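PDB 2CVH: DNA repair and recombination protein radB from Thermococcus kodakarensis, which probably takes part in DNA repair and homologous recombination, binding DNA and hydrolysing ATP only very weakly, without promoting strand exchange itself. Local coordinates for residues A[27-32]-A[152-157]; A[23-28]-A[180-185]; A[50-55]-A[110-115]; A[163-168]-A[194-199]. All coordinates share one frame; numbering follows the deposited sequence.

Interaction 1: A[27-32]-A[152-157]; sequences GPYASG and INQVHF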
loop_
_atom_site.group_PDB
_atom_site.type_symbol
_atom_site.label_atom_id
_atom_site.label_comp_id
_atom_site.label_asym_id
_atom_site.label_seq_id
_atom_site.Cartn_x
_atom_site.Cartn_y
_atom_site.Cartn_z
ATOM N N GLY A 27 6.177 0.009 -6.842
ATOM C CA GLY A 27 7.318 -0.749 -7.313
ATOM C C GLY A 27 6.818 -1.865 -8.207
ATOM O O GLY A 27 5.609 -1.996 -8.394
ATOM N N PRO A 28 7.716 -2.676 -8.794
ATOM C CA PRO A 28 7.351 -3.789 -9.678
ATOM C C PRO A 28 6.794 -4.991 -8.906
ATOM O O PRO A 28 6.761 -4.990 -7.667
ATOM C CB PRO A 28 8.678 -4.125 -10.350
ATOM C CG PRO A 28 9.659 -3.884 -9.266
ATOM C CD PRO A 28 9.178 -2.593 -8.621
ATOM N N TYR A 29 6.333 -6.007 -9.621
ATOM C CA TYR A 29 5.800 -7.181 -8.937
ATOM C C TYR A 29 6.926 -7.854 -8.180
ATOM O O TYR A 29 8.083 -7.761 -8.578
ATOM C CB TYR A 29 5.131 -8.135 -9.924
ATOM C CG TYR A 29 3.909 -7.505 -10.537
ATOM C CD1 TYR A 29 3.982 -6.851 -11.766
ATOM C CD2 TYR A 29 2.682 -7.522 -9.870
ATOM C CE1 TYR A 29 2.865 -6.231 -12.323
ATOM C CE2 TYR A 29 1.560 -6.902 -10.417
ATOM C CZ TYR A 29 1.660 -6.260 -11.644
ATOM O OH TYR A 29 0.557 -5.658 -12.207
ATOM N N ALA A 30 6.600 -8.466 -7.052
ATOM C CA ALA A 30 7.603 -9.117 -6.214
ATOM C C ALA A 30 8.580 -8.103 -5.607
ATOM O O ALA A 30 9.590 -8.489 -5.007
ATOM C CB ALA A 30 8.351 -10.193 -6.992
ATOM N N SER A 31 8.260 -6.807 -5.727
ATOM C CA SER A 31 9.108 -5.753 -5.150
ATOM C C SER A 31 8.902 -5.818 -3.650
ATOM O O SER A 31 9.725 -5.314 -2.881
ATOM C CB SER A 31 8.710 -4.361 -5.666
ATOM O OG SER A 31 7.374 -3.992 -5.296
ATOM N N GLY A 32 7.771 -6.411 -3.240
ATOM C CA GLY A 32 7.471 -6.552 -1.827
ATOM C C GLY A 32 6.393 -5.609 -1.321
ATOM O O GLY A 32 6.150 -5.555 -0.114
ATOM N N ILE A 152 -1.202 1.053 -3.127
ATOM C CA ILE A 152 -0.198 0.308 -3.845
ATOM C C ILE A 152 -0.346 0.537 -5.341
ATOM O O ILE A 152 -1.452 0.579 -5.851
ATOM C CB ILE A 152 -0.295 -1.189 -3.472
ATOM C CG1 ILE A 152 0.270 -1.397 -2.070
ATOM C CG2 ILE A 152 0.406 -2.073 -4.503
ATOM C CD1 ILE A 152 -0.033 -2.775 -1.484
ATOM N N ASN A 153 0.770 0.772 -6.027
ATOM C CA ASN A 153 0.744 0.985 -7.471
ATOM C C ASN A 153 2.022 0.394 -8.053
ATOM O O ASN A 153 2.966 0.106 -7.322
ATOM C CB ASN A 153 0.730 2.489 -7.796
ATOM C CG ASN A 153 -0.340 3.248 -7.040
ATOM O OD1 ASN A 153 -1.498 3.274 -7.448
ATOM N ND2 ASN A 153 0.041 3.871 -5.928
ATOM N N GLN A 154 2.064 0.239 -9.369
ATOM C CA GLN A 154 3.265 -0.251 -10.035
ATOM C C GLN A 154 4.176 0.956 -10.360
ATOM O O GLN A 154 3.706 2.085 -10.563
ATOM C CB GLN A 154 2.904 -0.992 -11.319
ATOM C CG GLN A 154 2.050 -2.225 -11.109
ATOM C CD GLN A 154 2.731 -3.261 -10.239
ATOM O OE1 GLN A 154 2.144 -3.757 -9.280
ATOM N NE2 GLN A 154 3.967 -3.607 -10.578
ATOM N N VAL A 155 5.477 0.702 -10.428
ATOM C CA VAL A 155 6.478 1.738 -10.710
ATOM C C VAL A 155 6.509 2.251 -12.178
ATOM O O VAL A 155 5.802 1.725 -13.040
ATOM C CB VAL A 155 7.894 1.196 -10.321
ATOM C CG1 VAL A 155 8.310 0.056 -11.268
ATOM C CG2 VAL A 155 8.932 2.318 -10.290
ATOM N N HIS A 156 7.278 3.324 -12.411
ATOM C CA HIS A 156 7.521 3.927 -13.740
ATOM C C HIS A 156 6.387 4.357 -14.681
ATOM O O HIS A 156 6.084 3.641 -15.644
ATOM C CB HIS A 156 8.468 3.032 -14.552
ATOM C CG HIS A 156 9.822 2.860 -13.942
ATOM N ND1 HIS A 156 10.656 3.923 -13.665
ATOM C CD2 HIS A 156 10.500 1.744 -13.580
ATOM C CE1 HIS A 156 11.790 3.469 -13.159
ATOM N NE2 HIS A 156 11.721 2.150 -13.099
ATOM N N PHE A 157 5.859 5.568 -14.495
ATOM C CA PHE A 157 4.793 6.074 -15.370
ATOM C C PHE A 157 4.327 7.505 -15.082
ATOM O O PHE A 157 4.434 8.385 -15.938
ATOM C CB PHE A 157 3.578 5.132 -15.352
ATOM C CG PHE A 157 2.520 5.477 -16.369
ATOM C CD1 PHE A 157 1.443 6.292 -16.027
ATOM C CD2 PHE A 157 2.598 4.985 -17.669
ATOM C CE1 PHE A 157 0.454 6.612 -16.962
ATOM C CE2 PHE A 157 1.614 5.298 -18.617
ATOM C CZ PHE A 157 0.540 6.114 -18.261
#

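Interaction 2: A[23-28]-A[180-185]; sequences TQVYGP and LRLDKL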
loop_
_atom_site.group_PDB
_atom_site.type_symbol
_atom_site.label_atom_id
_atom_site.label_comp_id
_atom_site.label_asym_id
_atom_site.label_seq_id
_atom_site.Cartn_x
_atom_site.Cartn_y
_atom_site.Cartn_z
ATOM N N THR A 23 -0.257 6.883 2.154
ATOM C CA THR A 23 1.123 6.558 1.861
ATOM C C THR A 23 1.068 5.716 0.596
ATOM O O THR A 23 0.305 4.752 0.523
ATOM C CB THR A 23 1.794 5.735 2.975
ATOM O OG1 THR A 23 1.814 6.485 4.201
ATOM C CG2 THR A 23 3.253 5.390 2.577
ATOM N N GLN A 24 1.731 6.169 -0.461
ATOM C CA GLN A 24 1.788 5.380 -1.686
ATOM C C GLN A 24 3.002 4.464 -1.524
ATOM O O GLN A 24 4.025 4.858 -0.943
ATOM C CB GLN A 24 1.994 6.263 -2.923
ATOM C CG GLN A 24 2.366 5.462 -4.168
ATOM C CD GLN A 24 2.603 6.298 -5.415
ATOM O OE1 GLN A 24 2.264 5.883 -6.517
ATOM N NE2 GLN A 24 3.178 7.462 -5.251
ATOM N N VAL A 25 2.852 3.212 -1.917
ATOM C CA VAL A 25 3.965 2.272 -1.868
ATOM C C VAL A 25 3.935 1.735 -3.267
ATOM O O VAL A 25 2.953 1.148 -3.668
ATOM C CB VAL A 25 3.787 1.117 -0.853
ATOM C CG1 VAL A 25 5.000 0.176 -0.927
ATOM C CG2 VAL A 25 3.691 1.663 0.554
ATOM N N TYR A 26 4.959 2.030 -4.053
ATOM C CA TYR A 26 4.958 1.553 -5.418
ATOM C C TYR A 26 6.267 0.837 -5.810
ATOM O O TYR A 26 7.322 1.045 -5.207
ATOM C CB TYR A 26 4.608 2.708 -6.369
ATOM C CG TYR A 26 5.730 3.701 -6.594
ATOM C CD1 TYR A 26 5.957 4.745 -5.707
ATOM C CD2 TYR A 26 6.592 3.553 -7.677
ATOM C CE1 TYR A 26 7.014 5.609 -5.883
ATOM C CE2 TYR A 26 7.650 4.406 -7.870
ATOM C CZ TYR A 26 7.857 5.428 -6.970
ATOM O OH TYR A 26 8.929 6.246 -7.161
ATOM N N GLY A 27 6.177 0.009 -6.842
ATOM C CA GLY A 27 7.318 -0.749 -7.313
ATOM C C GLY A 27 6.818 -1.865 -8.207
ATOM O O GLY A 27 5.609 -1.996 -8.394
ATOM N N PRO A 28 7.716 -2.676 -8.794
ATOM C CA PRO A 28 7.351 -3.789 -9.678
ATOM C C PRO A 28 6.794 -4.991 -8.906
ATOM O O PRO A 28 6.761 -4.990 -7.667
ATOM C CB PRO A 28 8.678 -4.125 -10.350
ATOM C CG PRO A 28 9.659 -3.884 -9.266
ATOM C CD PRO A 28 9.178 -2.593 -8.621
ATOM N N LEU A 180 6.754 5.728 -0.722
ATOM C CA LEU A 180 7.849 4.783 -0.605
ATOM C C LEU A 180 8.010 4.047 -1.934
ATOM O O LEU A 180 7.031 3.526 -2.505
ATOM C CB LEU A 180 7.544 3.752 0.476
ATOM C CG LEU A 180 8.030 3.871 1.907
ATOM C CD1 LEU A 180 7.500 2.661 2.671
ATOM C CD2 LEU A 180 9.534 3.896 1.949
ATOM N N ARG A 181 9.244 4.001 -2.435
ATOM C CA ARG A 181 9.521 3.292 -3.685
ATOM C C ARG A 181 10.252 2.014 -3.266
ATOM O O ARG A 181 11.143 2.063 -2.402
ATOM C CB ARG A 181 10.427 4.115 -4.605
ATOM C CG ARG A 181 10.606 3.497 -5.986
ATOM C CD ARG A 181 11.643 4.246 -6.842
ATOM N NE ARG A 181 13.019 3.923 -6.468
ATOM C CZ ARG A 181 13.978 4.820 -6.234
ATOM N NH1 ARG A 181 13.720 6.121 -6.332
ATOM N NH2 ARG A 181 15.211 4.422 -5.915
ATOM N N LEU A 182 9.844 0.870 -3.802
ATOM C CA LEU A 182 10.523 -0.356 -3.440
ATOM C C LEU A 182 11.270 -0.855 -4.667
ATOM O O LEU A 182 10.709 -0.925 -5.761
ATOM C CB LEU A 182 9.527 -1.410 -2.959
ATOM C CG LEU A 182 8.506 -1.075 -1.876
ATOM C CD1 LEU A 182 7.838 -2.370 -1.489
ATOM C CD2 LEU A 182 9.131 -0.440 -0.655
ATOM N N ASP A 183 12.555 -1.130 -4.507
ATOM C CA ASP A 183 13.339 -1.629 -5.629
ATOM C C ASP A 183 13.925 -2.975 -5.283
ATOM O O ASP A 183 14.197 -3.258 -4.101
ATOM C CB ASP A 183 14.501 -0.681 -5.945
ATOM C CG ASP A 183 14.039 0.684 -6.386
ATOM O OD1 ASP A 183 13.125 0.788 -7.235
ATOM O OD2 ASP A 183 14.602 1.655 -5.861
ATOM N N LYS A 184 14.208 -3.759 -6.324
ATOM C CA LYS A 184 14.810 -5.087 -6.153
ATOM C C LYS A 184 16.329 -5.053 -6.242
ATOM O O LYS A 184 16.864 -4.439 -7.160
ATOM C CB LYS A 184 14.343 -6.020 -7.258
ATOM C CG LYS A 184 12.888 -6.260 -7.315
ATOM C CD LYS A 184 12.578 -7.171 -8.461
ATOM C CE LYS A 184 11.115 -7.522 -8.478
ATOM N NZ LYS A 184 10.732 -8.280 -9.698
ATOM N N LEU A 185 17.023 -5.659 -5.284
ATOM C CA LEU A 185 18.480 -5.764 -5.367
ATOM C C LEU A 185 18.721 -7.094 -6.112
ATOM O O LEU A 185 17.882 -7.989 -6.048
ATOM C CB LEU A 185 19.119 -5.713 -3.983
ATOM C CG LEU A 185 19.066 -4.297 -3.359
ATOM C CD1 LEU A 185 19.841 -4.215 -2.064
ATOM C CD2 LEU A 185 19.647 -3.292 -4.301
#

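Interaction 3: A[50-55]-A[110-115]; sequences YVDTEG and VVDSIT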
loop_
_atom_site.group_PDB
_atom_site.type_symbol
_atom_site.label_atom_id
_atom_site.label_comp_id
_atom_site.label_asym_id
_atom_site.label_seq_id
_atom_site.Cartn_x
_atom_site.Cartn_y
_atom_site.Cartn_z
ATOM N N TYR A 50 -9.294 -4.384 2.508
ATOM C CA TYR A 50 -8.343 -4.594 1.449
ATOM C C TYR A 50 -9.055 -4.621 0.109
ATOM O O TYR A 50 -9.797 -5.543 -0.201
ATOM C CB TYR A 50 -7.573 -5.899 1.737
ATOM C CG TYR A 50 -6.238 -6.033 1.029
ATOM C CD1 TYR A 50 -6.174 -6.117 -0.377
ATOM C CD2 TYR A 50 -5.041 -6.092 1.758
ATOM C CE1 TYR A 50 -4.946 -6.252 -1.048
ATOM C CE2 TYR A 50 -3.805 -6.233 1.100
ATOM C CZ TYR A 50 -3.767 -6.307 -0.306
ATOM O OH TYR A 50 -2.555 -6.398 -0.975
ATOM N N VAL A 51 -8.884 -3.556 -0.660
ATOM C CA VAL A 51 -9.502 -3.448 -1.976
ATOM C C VAL A 51 -8.489 -4.014 -2.953
ATOM O O VAL A 51 -7.477 -3.375 -3.263
ATOM C CB VAL A 51 -9.845 -1.981 -2.316
ATOM C CG1 VAL A 51 -10.499 -1.901 -3.677
ATOM C CG2 VAL A 51 -10.772 -1.400 -1.235
ATOM N N ASP A 52 -8.739 -5.245 -3.379
ATOM C CA ASP A 52 -7.836 -5.933 -4.267
ATOM C C ASP A 52 -8.340 -6.007 -5.671
ATOM O O ASP A 52 -9.009 -6.963 -6.052
ATOM C CB ASP A 52 -7.552 -7.335 -3.748
ATOM C CG ASP A 52 -6.350 -7.975 -4.423
ATOM O OD1 ASP A 52 -5.577 -7.282 -5.130
ATOM O OD2 ASP A 52 -6.162 -9.182 -4.241
ATOM N N THR A 53 -7.956 -5.025 -6.462
ATOM C CA THR A 53 -8.364 -4.959 -7.849
ATOM C C THR A 53 -7.400 -5.748 -8.722
ATOM O O THR A 53 -7.772 -6.223 -9.781
ATOM C CB THR A 53 -8.396 -3.491 -8.313
ATOM O OG1 THR A 53 -8.835 -2.664 -7.226
ATOM C CG2 THR A 53 -9.377 -3.312 -9.460
ATOM N N GLU A 54 -6.176 -5.915 -8.232
ATOM C CA GLU A 54 -5.107 -6.599 -8.959
ATOM C C GLU A 54 -4.920 -8.093 -8.618
ATOM O O GLU A 54 -4.060 -8.766 -9.189
ATOM C CB GLU A 54 -3.788 -5.827 -8.727
ATOM C CG GLU A 54 -2.636 -6.150 -9.691
ATOM C CD GLU A 54 -1.331 -6.498 -8.968
ATOM O OE1 GLU A 54 -0.899 -7.671 -9.048
ATOM O OE2 GLU A 54 -0.742 -5.606 -8.315
ATOM N N GLY A 55 -5.722 -8.627 -7.708
ATOM C CA GLY A 55 -5.549 -10.024 -7.362
ATOM C C GLY A 55 -4.162 -10.266 -6.793
ATOM O O GLY A 55 -3.578 -11.325 -7.002
ATOM N N VAL A 110 -6.163 -0.835 2.583
ATOM C CA VAL A 110 -5.160 -1.083 1.557
ATOM C C VAL A 110 -5.902 -1.119 0.253
ATOM O O VAL A 110 -6.943 -1.766 0.157
ATOM C CB VAL A 110 -4.433 -2.465 1.722
ATOM C CG1 VAL A 110 -3.436 -2.653 0.586
ATOM C CG2 VAL A 110 -3.739 -2.572 3.100
ATOM N N VAL A 111 -5.436 -0.353 -0.726
ATOM C CA VAL A 111 -6.069 -0.377 -2.039
ATOM C C VAL A 111 -4.985 -0.902 -2.960
ATOM O O VAL A 111 -3.826 -0.510 -2.836
ATOM C CB VAL A 111 -6.583 1.012 -2.490
ATOM C CG1 VAL A 111 -7.319 0.874 -3.822
ATOM C CG2 VAL A 111 -7.532 1.595 -1.432
ATOM N N ASP A 112 -5.340 -1.821 -3.846
ATOM C CA ASP A 112 -4.359 -2.425 -4.731
ATOM C C ASP A 112 -5.021 -2.710 -6.060
ATOM O O ASP A 112 -5.568 -3.786 -6.254
ATOM C CB ASP A 112 -3.863 -3.727 -4.077
ATOM C CG ASP A 112 -2.738 -4.411 -4.847
ATOM O OD1 ASP A 112 -2.425 -4.031 -5.998
ATOM O OD2 ASP A 112 -2.160 -5.356 -4.269
ATOM N N SER A 113 -4.887 -1.809 -7.019
ATOM C CA SER A 113 -4.123 -0.581 -6.885
ATOM C C SER A 113 -4.905 0.520 -7.574
ATOM O O SER A 113 -5.383 1.443 -6.926
ATOM C CB SER A 113 -2.778 -0.762 -7.586
ATOM O OG SER A 113 -2.939 -1.249 -8.908
ATOM N N ILE A 114 -5.020 0.371 -8.897
ATOM C CA ILE A 114 -5.728 1.243 -9.852
ATOM C C ILE A 114 -4.864 2.014 -10.876
ATOM O O ILE A 114 -4.574 3.205 -10.711
ATOM C CB ILE A 114 -6.825 2.179 -9.203
ATOM C CG1 ILE A 114 -7.847 2.581 -10.275
ATOM C CG2 ILE A 114 -6.214 3.446 -8.559
ATOM C CD1 ILE A 114 -8.932 3.496 -9.779
ATOM N N THR A 115 -4.432 1.319 -11.929
ATOM C CA THR A 115 -3.640 1.971 -12.967
ATOM C C THR A 115 -3.424 1.192 -14.275
ATOM O O THR A 115 -2.405 1.373 -14.950
ATOM C CB THR A 115 -2.284 2.503 -12.417
ATOM O OG1 THR A 115 -2.140 2.155 -11.032
ATOM C CG2 THR A 115 -2.232 4.021 -12.532
#

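Interaction 4: A[163-168]-A[194-199]; sequences MTKPVA and VLERHR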
loop_
_atom_site.group_PDB
_atom_site.type_symbol
_atom_site.label_atom_id
_atom_site.label_comp_id
_atom_site.label_asym_id
_atom_site.label_seq_id
_atom_site.Cartn_x
_atom_site.Cartn_y
_atom_site.Cartn_z
ATOM N N MET A 163 11.959 13.387 -16.858
ATOM C CA MET A 163 12.612 12.300 -16.151
ATOM C C MET A 163 11.515 11.782 -15.240
ATOM O O MET A 163 11.265 12.355 -14.180
ATOM C CB MET A 163 13.781 12.773 -15.280
ATOM C CG MET A 163 14.373 11.630 -14.435
ATOM S SD MET A 163 15.298 12.106 -12.949
ATOM C CE MET A 163 16.962 11.555 -13.386
ATOM N N THR A 164 10.778 10.786 -15.717
ATOM C CA THR A 164 9.715 10.191 -14.929
ATOM C C THR A 164 10.442 9.547 -13.751
ATOM O O THR A 164 10.771 8.357 -13.771
ATOM C CB THR A 164 8.937 9.152 -15.763
ATOM O OG1 THR A 164 8.431 9.779 -16.953
ATOM C CG2 THR A 164 7.773 8.584 -14.964
ATOM N N LYS A 165 10.749 10.376 -12.758
ATOM C CA LYS A 165 11.482 9.948 -11.581
ATOM C C LYS A 165 10.706 10.001 -10.266
ATOM O O LYS A 165 10.748 11.001 -9.544
ATOM C CB LYS A 165 12.780 10.762 -11.455
ATOM C CG LYS A 165 13.649 10.424 -10.237
ATOM C CD LYS A 165 14.261 9.030 -10.336
ATOM C CE LYS A 165 14.971 8.638 -9.049
ATOM N NZ LYS A 165 14.019 8.527 -7.910
ATOM N N PRO A 166 9.922 8.956 -9.975
ATOM C CA PRO A 166 9.669 7.741 -10.761
ATOM C C PRO A 166 8.160 7.582 -10.953
ATOM O O PRO A 166 7.701 7.056 -11.977
ATOM C CB PRO A 166 10.237 6.625 -9.872
ATOM C CG PRO A 166 11.012 7.359 -8.787
ATOM C CD PRO A 166 10.143 8.563 -8.583
ATOM N N VAL A 167 7.408 8.009 -9.938
ATOM C CA VAL A 167 5.944 7.979 -9.920
ATOM C C VAL A 167 5.471 8.980 -8.855
ATOM O O VAL A 167 5.736 8.812 -7.660
ATOM C CB VAL A 167 5.366 6.558 -9.607
ATOM C CG1 VAL A 167 3.903 6.656 -9.197
ATOM C CG2 VAL A 167 5.462 5.653 -10.829
ATOM N N ALA A 168 4.838 10.053 -9.324
ATOM C CA ALA A 168 4.291 11.124 -8.487
ATOM C C ALA A 168 3.512 12.075 -9.409
ATOM O O ALA A 168 4.028 13.119 -9.819
ATOM C CB ALA A 168 5.420 11.873 -7.774
ATOM N N VAL A 194 12.874 3.310 -0.724
ATOM C CA VAL A 194 13.366 4.666 -0.686
ATOM C C VAL A 194 12.187 5.564 -0.336
ATOM O O VAL A 194 11.120 5.475 -0.955
ATOM C CB VAL A 194 13.964 5.095 -2.039
ATOM C CG1 VAL A 194 14.486 6.534 -1.956
ATOM C CG2 VAL A 194 15.097 4.155 -2.438
ATOM N N LEU A 195 12.370 6.354 0.720
ATOM C CA LEU A 195 11.366 7.313 1.194
ATOM C C LEU A 195 11.492 8.560 0.321
ATOM O O LEU A 195 12.286 9.455 0.610
ATOM C CB LEU A 195 11.640 7.691 2.645
ATOM C CG LEU A 195 10.534 8.470 3.341
ATOM C CD1 LEU A 195 9.200 7.721 3.246
ATOM C CD2 LEU A 195 10.915 8.688 4.760
ATOM N N GLU A 196 10.728 8.593 -0.756
ATOM C CA GLU A 196 10.769 9.702 -1.691
ATOM C C GLU A 196 10.022 10.922 -1.220
ATOM O O GLU A 196 10.297 12.045 -1.653
ATOM C CB GLU A 196 10.188 9.264 -3.017
ATOM C CG GLU A 196 10.849 8.046 -3.513
ATOM C CD GLU A 196 10.594 7.858 -4.950
ATOM O OE1 GLU A 196 9.410 7.933 -5.344
ATOM O OE2 GLU A 196 11.584 7.680 -5.686
ATOM N N ARG A 197 9.063 10.710 -0.339
ATOM C CA ARG A 197 8.293 11.815 0.136
ATOM C C ARG A 197 7.731 11.469 1.479
ATOM O O ARG A 197 7.245 10.352 1.712
ATOM C CB ARG A 197 7.178 12.121 -0.862
ATOM C CG ARG A 197 6.340 13.322 -0.475
ATOM C CD ARG A 197 5.994 14.135 -1.695
ATOM N NE ARG A 197 4.779 13.693 -2.355
ATOM C CZ ARG A 197 4.538 13.842 -3.654
ATOM N NH1 ARG A 197 5.427 14.412 -4.459
ATOM N NH2 ARG A 197 3.377 13.468 -4.143
ATOM N N HIS A 198 7.875 12.402 2.401
ATOM C CA HIS A 198 7.345 12.195 3.717
ATOM C C HIS A 198 7.148 13.542 4.328
ATOM O O HIS A 198 7.783 14.522 3.936
ATOM C CB HIS A 198 8.274 11.366 4.577
ATOM C CG HIS A 198 7.589 10.720 5.740
ATOM N ND1 HIS A 198 7.529 11.298 6.993
ATOM C CD2 HIS A 198 6.941 9.535 5.838
ATOM C CE1 HIS A 198 6.878 10.498 7.814
ATOM N NE2 HIS A 198 6.509 9.423 7.138
ATOM N N ARG A 199 6.305 13.567 5.338
ATOM C CA ARG A 199 5.966 14.799 6.002
ATOM C C ARG A 199 6.995 15.336 6.972
ATOM O O ARG A 199 7.108 16.549 7.134
ATOM C CB ARG A 199 4.605 14.636 6.675
ATOM C CG ARG A 199 3.481 14.403 5.665
ATOM C CD ARG A 199 2.761 13.094 5.914
ATOM N NE ARG A 199 2.326 12.976 7.300
ATOM C CZ ARG A 199 2.802 12.083 8.156
ATOM N NH1 ARG A 199 3.733 11.218 7.764
ATOM N NH2 ARG A 199 2.351 12.068 9.406
#

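Interaction 1: A[27-32]-A[152-157]
Gly27 N donates to Asn153 O at 3.2 Å with an N-H...O angle of 150°, the firmer of two backbone bonds that tie the start of the P-loop (Walker A motif) to the end of strand 149-153. The return bond, Val155 N to Gly27 O, is weak at 3.4 Å. Gly27 thus donates and accepts across the gap as the chain leaves strand 22-26 for the loop before helix 33-44. Gly27 O also receives a CA-H contact from Gln154 and a hydrogen bond from Lys33 NZ, the P-loop lysine.

Residues 27-32 belong to the predicted ATP-binding site, and Tyr29 and Gln154 meet at its rim. The Gln154 amide lies flat over one face of the Tyr29 ring, the two planes only 12° apart. Gln154 NE2 sits over the ring's rim, 3.3 Å from Tyr29 CE1, while Gln154 OE1 lies 3.4 Å from Tyr29 CE2. A bend at chi2 (-60°) turns the glutamine chain back so that its amide can lie on the ring. OE1 is held by Lys33 NZ, which also makes a cation-pi contact with Tyr29, so one ammonium group links the amide, the ring and the glycine carbonyl.

Beside Gly27, Val155 supplies the apolar part of the contact. Its CB packs 3.6 Å from Gly27 CA, where no side chain intervenes, and its CG1 methyl lies 3.8 Å from Pro28 CD.

Interaction 2: A[23-28]-A[180-185]
Tyr26 has its CG between the backbone N and the carbonyl carbon (chi1 75°), a rotation that carries the ring over toward strand 178-184, where the side chain of Arg181 runs past it. With Arg181 CG opposite its own backbone N (chi1 -173°), the methylene chain climbs beside the phenol: Arg181 CG is 3.5 Å from Tyr26 CZ and Arg181 CD is 3.4 Å from Tyr26 OH. Ring and guanidinium planes stand 68° apart, so the arginine meets the tyrosine through its aliphatic stem rather than by stacking its head.

A bend at chi3 then turns the guanidinium toward Asp183, two residues along the same strand. Arg181 NE and NH2 both grip Asp183 OD2 in a salt bridge, each at 2.8 Å, side-on and in the guanidinium plane, using the syn lone pair. Arg181 NH1 and Tyr26 OH reach instead to Glu196 on strand 190-197, so both neighbours share one carboxylate.

The backbones run parallel, with Val25 paired to Leu180 and Tyr26 to Arg181. Leu180 N bonds to Gln24 O, Tyr26 N to Leu180 O at 3.0 Å, and Leu182 N to Tyr26 O at 2.9 Å. On the face away from Tyr26 and Arg181, Val25 CG1 packs 3.8 Å from Leu182 CG. Beyond the paired residues Pro28 CD touches Leu182 O, and the side chains of Pro28 and Lys184 slide past each other in opposite directions.

This parallel pairing belongs to the central sheet of the RecA-like ATPase fold, and one of its two strands, 22-26, leads straight into the P-loop.

Interaction 3: A[50-55]-A[110-115]
Strands 47-52 and 106-112 are parallel neighbours in the central sheet of this RecA-like ATPase, and their C-terminal ends come together beside the predicted ATP site. Tyr50 pairs with Val110, Val51 with Val111 and Asp52 with Asp112. Val51 N donates to Val110 O at 2.8 Å, and Asp112 N returns a bond to Val51 O at 2.7 Å. Asp112 O, at the end of its strand, accepts two donors from the residues just past strand 47-52, Thr53 N at 2.7 Å and Glu54 N at 3.0 Å, a pair of bonds that probably helps hold the chain as it turns out of the sheet. The peptide bond between Asp112 and Ser113 is cis.

On the face carrying Tyr50 and Asp112, Val110 CG1 lies over one face of the tyrosine ring in a CH-pi contact, 3.9 Å from the centroid and offset toward the rim. Tyr50 holds CG anti to its backbone N (chi1 -159°), and this directs the ring across the neighbouring strand, where Tyr50 OH makes a weak 3.5 Å bond to Asp112 OD2. On the other face, Val51 CB meets Val111 CG1, and Val51 also packs on helix 90-101.

Three carboxylates gather here. Asp52 OD1 stands 4.0 Å from Asp112 OD2, and Glu54 OE2 approaches Asp112 OD1 from the loop. Asp52 is steadied by the backbone N-H groups of Gly56 and Phe57. Asp112, ending a hydrophobic strand and touching Thr34 of the P-loop, is consistent with the Walker B aspartate, and these acids probably lie where relatives handle the nucleotide's metal ion.

Interaction 4: A[163-168]-A[194-199]
The carboxylate of Glu196 is gripped from several sides. Its OE2 forms a long salt bridge with Lys165 NZ at 3.4 Å and a second salt bridge with Arg181 NH1, while OE1 is hydrogen-bonded to Tyr26 OH. The glutamate sits near the end of strand 190-197, in a classic beta bulge where Glu196 and Arg197 both face Ile179 of strand 178-184. The contact therefore joins the antiparallel part of the sheet in this RecA-like fold to the loop that follows strand 149-153.

Glu196 holds CG anti to the carbonyl carbon (chi1 -53°) and is extended beyond it, so its head reaches the loop although the nearest CA atoms, those of Pro166 and Glu196, remain 9.3 Å apart. Pro166 comes from the opposite direction and presents ring carbons to the carboxylate: Pro166 CG lies 3.2 Å from Glu196 OE2, and Pro166 CD lies 3.4 Å from Glu196 OE1. The peptide bond before Pro166 is cis. Lys165 crosses obliquely, its chain bent at chi2 and chi4 to bring the ammonium group in.

Lys165 NZ and Arg181 NH1 converge on the one Glu196 carboxylate. Pro166 and Val167 also pack on Tyr26, which links the loop to strand 22-26. All of residues 163-168 are poorly ordered, so the lysine's place, and its bridge, are less certain.

Farther along, Arg197 bends at chi2 and chi3 and makes a cation-pi contact with Tyr174, while Arg197 NH1 lies 4.2 Å from Ala168 CB.

Overall arrangement
All four contacts belong to one mixed sheet of the RecA-like ATPase core. Strands 47-52, 106-112, 149-153, 22-26, 178-184 and 190-197 lie in that order across it, so interaction 3, interaction 1, interaction 2 and interaction 4 follow one another. Interactions 1 and 2 share Gly27 and Pro28, with centres about 6 Å apart; interactions 3 and 4 are farthest apart, at about 20 Å between centres. Along the chain, interaction 3 is nested within the loops closed by interactions 1 and 2, whereas interactions 2 and 4 interleave. The P-loop thus emerges between strands 149-153 and 178-184, with the acidic cluster of interaction 3 nearby.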